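Local atomic coordinates of pyruvate kinase (Toxoplasma gondii, PDB entry 3GG8), a protein that catalyses the last step of glycolysis, the transfer of a phosphoryl group from phosphoenolpyruvate to ADP, which yields pyruvate and ATP. Residues M297-A300 and K301-V305; N335-L338 and D339-C343. All coordinates share one frame; numbering follows the deposited sequence.

Overall arrangement
Following the chain, interaction 1 lies on helix 288-305, between barrel strands 275-278 and 309-312. Interaction 2 comes later, where helix 327-339 gives way to strand 343-346, the last of the eight. Neither contact closes a long loop: each links residues three to five apart, about one helical turn, and the two run in series without nesting or crossing. They nevertheless meet in space, their centres about 11 Å apart. The methyl CG2 of Ile299 packs against the Asp339-Thr341 backbone, and Asn303 ND2 probably donates a hydrogen bond to Gly340 O, joining one helix to the end of the next.

Interaction 1 of 2, residues M297-A300 and K301-V305; sequences MMIA and KCNVV
Lys301 lays its methylene chain against the side chain of Met297, one helical turn back, and this pair makes an apolar contact on the flank of helix 288-305. The two chains cross obliquely, with Lys301 CE 3.6 Å from Met297 SD. With CG anti to the backbone N (chi1 167°) and bends further out, Met297 turns its sulfur to the lysine methylenes, while it also packs on Met21 of a neighbouring subunit. The lysine is extended until its last torsion, and its ammonium group leaves the helix to form a salt bridge with Asp266.

The other side-chain pairing is partly polar. Ile299 and Asn303 lie side by side and point the same way, Ile299 CG2 being 3.8 Å from Asn303 OD1. Asn303 ND2 is poorly angled for Ile299 O and donates instead to Gly340 O.

Backbone bonds supply the remaining contact. Four consecutive i to i+4 bonds run from Lys301 N to Met297 O, Cys302 N to Met298 O, Asn303 N to Ile299 O and Val304 N to Ala300 O. The shortest, Asn303 N to Ile299 O at 2.8 Å, is also the straightest, with an N-H...O angle of 166°.

The chemistry thus combines two kinds of attachment. Apolar packing of the buried Met298, Ile299 and Cys302 on strand 275-278 is joined by directional links, the salt bridge from Lys301 to Asp266 and the hydrogen bond from Asn303 to Gly340 O, so that the helix is fixed to its neighbours by both.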
# COMPACT_ATOMS: atom_id res chain seq x y z
N MET C 297 0.70 -16.37 -18.85
CA MET C 297 0.71 -15.06 -19.50
C MET C 297 -0.60 -14.78 -20.22
O MET C 297 -1.13 -13.69 -20.12
CB MET C 297 1.92 -14.95 -20.45
CG MET C 297 1.94 -13.76 -21.45
SD MET C 297 1.38 -14.10 -23.16
CE MET C 297 2.53 -15.34 -23.75
N MET C 298 -1.11 -15.77 -20.95
CA MET C 298 -2.33 -15.59 -21.75
C MET C 298 -3.58 -15.49 -20.89
O MET C 298 -4.55 -14.81 -21.26
CB MET C 298 -2.48 -16.71 -22.76
CG MET C 298 -1.64 -16.54 -24.02
SD MET C 298 -1.99 -17.79 -25.27
CE MET C 298 -1.27 -19.24 -24.48
N ILE C 299 -3.58 -16.19 -19.76
CA ILE C 299 -4.70 -16.16 -18.82
C ILE C 299 -4.70 -14.78 -18.14
O ILE C 299 -5.74 -14.13 -18.06
CB ILE C 299 -4.66 -17.34 -17.80
CG1 ILE C 299 -5.06 -18.65 -18.49
CG2 ILE C 299 -5.60 -17.09 -16.64
CD1 ILE C 299 -4.82 -19.92 -17.65
N ALA C 300 -3.53 -14.33 -17.72
CA ALA C 300 -3.40 -13.03 -17.06
C ALA C 300 -3.91 -11.90 -17.96
O ALA C 300 -4.67 -11.05 -17.51
CB ALA C 300 -1.97 -12.80 -16.66
N LYS C 301 -3.51 -11.92 -19.23
CA LYS C 301 -3.90 -10.92 -20.22
C LYS C 301 -5.40 -10.91 -20.51
O LYS C 301 -6.01 -9.84 -20.65
CB LYS C 301 -3.11 -11.13 -21.52
CG LYS C 301 -1.64 -10.73 -21.43
CD LYS C 301 -0.89 -11.16 -22.70
CE LYS C 301 0.54 -10.61 -22.70
NZ LYS C 301 0.55 -9.16 -22.99
N CYS C 302 -5.98 -12.11 -20.61
CA CYS C 302 -7.44 -12.26 -20.69
C CYS C 302 -8.14 -11.69 -19.46
O CYS C 302 -9.12 -10.96 -19.59
CB CYS C 302 -7.82 -13.73 -20.90
SG CYS C 302 -7.38 -14.31 -22.57
N ASN C 303 -7.64 -12.04 -18.27
CA ASN C 303 -8.19 -11.53 -17.03
C ASN C 303 -8.22 -10.00 -17.02
O ASN C 303 -9.26 -9.40 -16.74
CB ASN C 303 -7.37 -12.02 -15.81
CG ASN C 303 -7.59 -13.50 -15.48
OD1 ASN C 303 -6.83 -14.05 -14.68
ND2 ASN C 303 -8.60 -14.14 -16.08
N VAL C 304 -7.09 -9.37 -17.34
CA VAL C 304 -6.91 -7.93 -17.19
C VAL C 304 -7.88 -7.13 -18.06
O VAL C 304 -8.20 -5.96 -17.76
CB VAL C 304 -5.45 -7.50 -17.47
CG1 VAL C 304 -5.32 -6.00 -17.56
CG2 VAL C 304 -4.53 -8.01 -16.36
N VAL C 305 -8.36 -7.77 -19.11
CA VAL C 305 -9.19 -7.12 -20.11
C VAL C 305 -10.64 -7.61 -20.01
O VAL C 305 -11.54 -7.10 -20.69
CB VAL C 305 -8.53 -7.31 -21.51
CG1 VAL C 305 -9.14 -8.47 -22.30
CG2 VAL C 305 -8.53 -6.00 -22.28

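Interaction 2 of 2, residues N335-L338 and D339-C343; sequences NAVL and DGTDC
Asn335 O lies over one face of the Asp339 carboxylate, 3.2 Å from Asp339 CG. Asn335 O and Asp339 OD1 are both acceptors, so this is a contact without a hydrogen bond; the carboxylate is held by its oxygens. A water donates to Asp339 OD1 at 2.8 Å and, weakly, to Asn335 OD1, bridging the two side chains. OD1 of Asp339 also makes a salt bridge with Lys296, while OD2 accepts from Gln295, so helix 288-305 supplies partners for both. These neighbours would be expected to stabilise the negative charge.

The second flat group is the peptide carbonyl of Ala336. Gly340 N and Thr341 N reach its oxygen from opposite faces of the carbonyl plane, at 3.1 Å for Gly340 N to Ala336 O and 3.0 Å for Thr341 N to Ala336 O. One oxygen therefore accepts two donors as the helix stops. The i to i+4 pattern runs on through Asp339 N to Asn335 O, 2.7 Å long, to Gly340 N on Ala336 O.

Thr341 folds back over this end. Its CG2 lies over the Ala336 carbonyl, 3.4 Å from Ala336 O. OG1, anti to the backbone N (chi1 -162°), donates to Cys343 O at 2.8 Å. That hydroxyl also bonds to Thr311, and the Thr341 side chain also touches Ile299 of helix 288-305.

Gly340, with phi 121°, is the C-prime residue of a Schellman motif that ends the helix, with Thr341 N on Ala336 O and the weak bond from Gly340 N to Val337 O. Here it delivers the chain from helix 327-339 into strand 343-346, the eighth strand of the barrel, which lies next to the first, 39-43.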
# COMPACT_ATOMS: atom_id res chain seq x y z
N ASN C 335 -4.15 -25.80 -11.02
CA ASN C 335 -3.29 -24.68 -11.33
C ASN C 335 -3.86 -23.76 -12.42
O ASN C 335 -3.65 -22.56 -12.35
CB ASN C 335 -1.83 -25.10 -11.55
CG ASN C 335 -1.08 -25.28 -10.22
OD1 ASN C 335 -0.77 -24.30 -9.52
ND2 ASN C 335 -0.81 -26.53 -9.85
N ALA C 336 -4.61 -24.29 -13.38
CA ALA C 336 -5.26 -23.45 -14.39
C ALA C 336 -6.27 -22.52 -13.73
O ALA C 336 -6.32 -21.32 -14.06
CB ALA C 336 -5.95 -24.30 -15.47
N VAL C 337 -7.07 -23.07 -12.80
CA VAL C 337 -8.00 -22.28 -11.97
C VAL C 337 -7.25 -21.18 -11.20
O VAL C 337 -7.68 -20.03 -11.18
CB VAL C 337 -8.84 -23.18 -11.02
CG1 VAL C 337 -9.69 -22.35 -10.06
CG2 VAL C 337 -9.72 -24.15 -11.82
N LEU C 338 -6.11 -21.55 -10.61
CA LEU C 338 -5.32 -20.62 -9.82
C LEU C 338 -4.60 -19.59 -10.68
O LEU C 338 -4.29 -18.50 -10.21
CB LEU C 338 -4.34 -21.35 -8.91
CG LEU C 338 -5.03 -22.01 -7.71
CD1 LEU C 338 -4.12 -23.06 -7.13
CD2 LEU C 338 -5.41 -20.97 -6.68
N ASP C 339 -4.30 -19.96 -11.92
CA ASP C 339 -3.75 -19.04 -12.91
C ASP C 339 -4.80 -17.97 -13.22
O ASP C 339 -4.45 -16.85 -13.59
CB ASP C 339 -3.44 -19.79 -14.22
CG ASP C 339 -2.06 -20.45 -14.23
OD1 ASP C 339 -1.37 -20.45 -13.18
OD2 ASP C 339 -1.69 -20.97 -15.32
N GLY C 340 -6.08 -18.34 -13.11
CA GLY C 340 -7.19 -17.41 -13.28
C GLY C 340 -8.17 -17.76 -14.38
O GLY C 340 -8.91 -16.91 -14.84
N THR C 341 -8.20 -19.03 -14.78
CA THR C 341 -9.00 -19.43 -15.94
C THR C 341 -10.51 -19.30 -15.71
O THR C 341 -10.98 -19.54 -14.60
CB THR C 341 -8.65 -20.89 -16.41
OG1 THR C 341 -9.12 -21.08 -17.76
CG2 THR C 341 -9.29 -21.93 -15.49
N ASP C 342 -11.24 -18.91 -16.75
CA ASP C 342 -12.69 -18.81 -16.67
C ASP C 342 -13.30 -20.17 -16.81
O ASP C 342 -14.25 -20.50 -16.07
CB ASP C 342 -13.25 -17.86 -17.74
CG ASP C 342 -12.97 -16.40 -17.42
OD1 ASP C 342 -13.77 -15.78 -16.67
OD2 ASP C 342 -11.95 -15.87 -17.90
N CYS C 343 -12.78 -20.94 -17.78
CA CYS C 343 -13.25 -22.29 -18.10
C CYS C 343 -12.14 -23.33 -18.11
O CYS C 343 -10.98 -23.05 -18.43
CB CYS C 343 -13.94 -22.33 -19.47
SG CYS C 343 -15.26 -21.12 -19.73
O HOH W 1 -1.07 -21.00 -10.47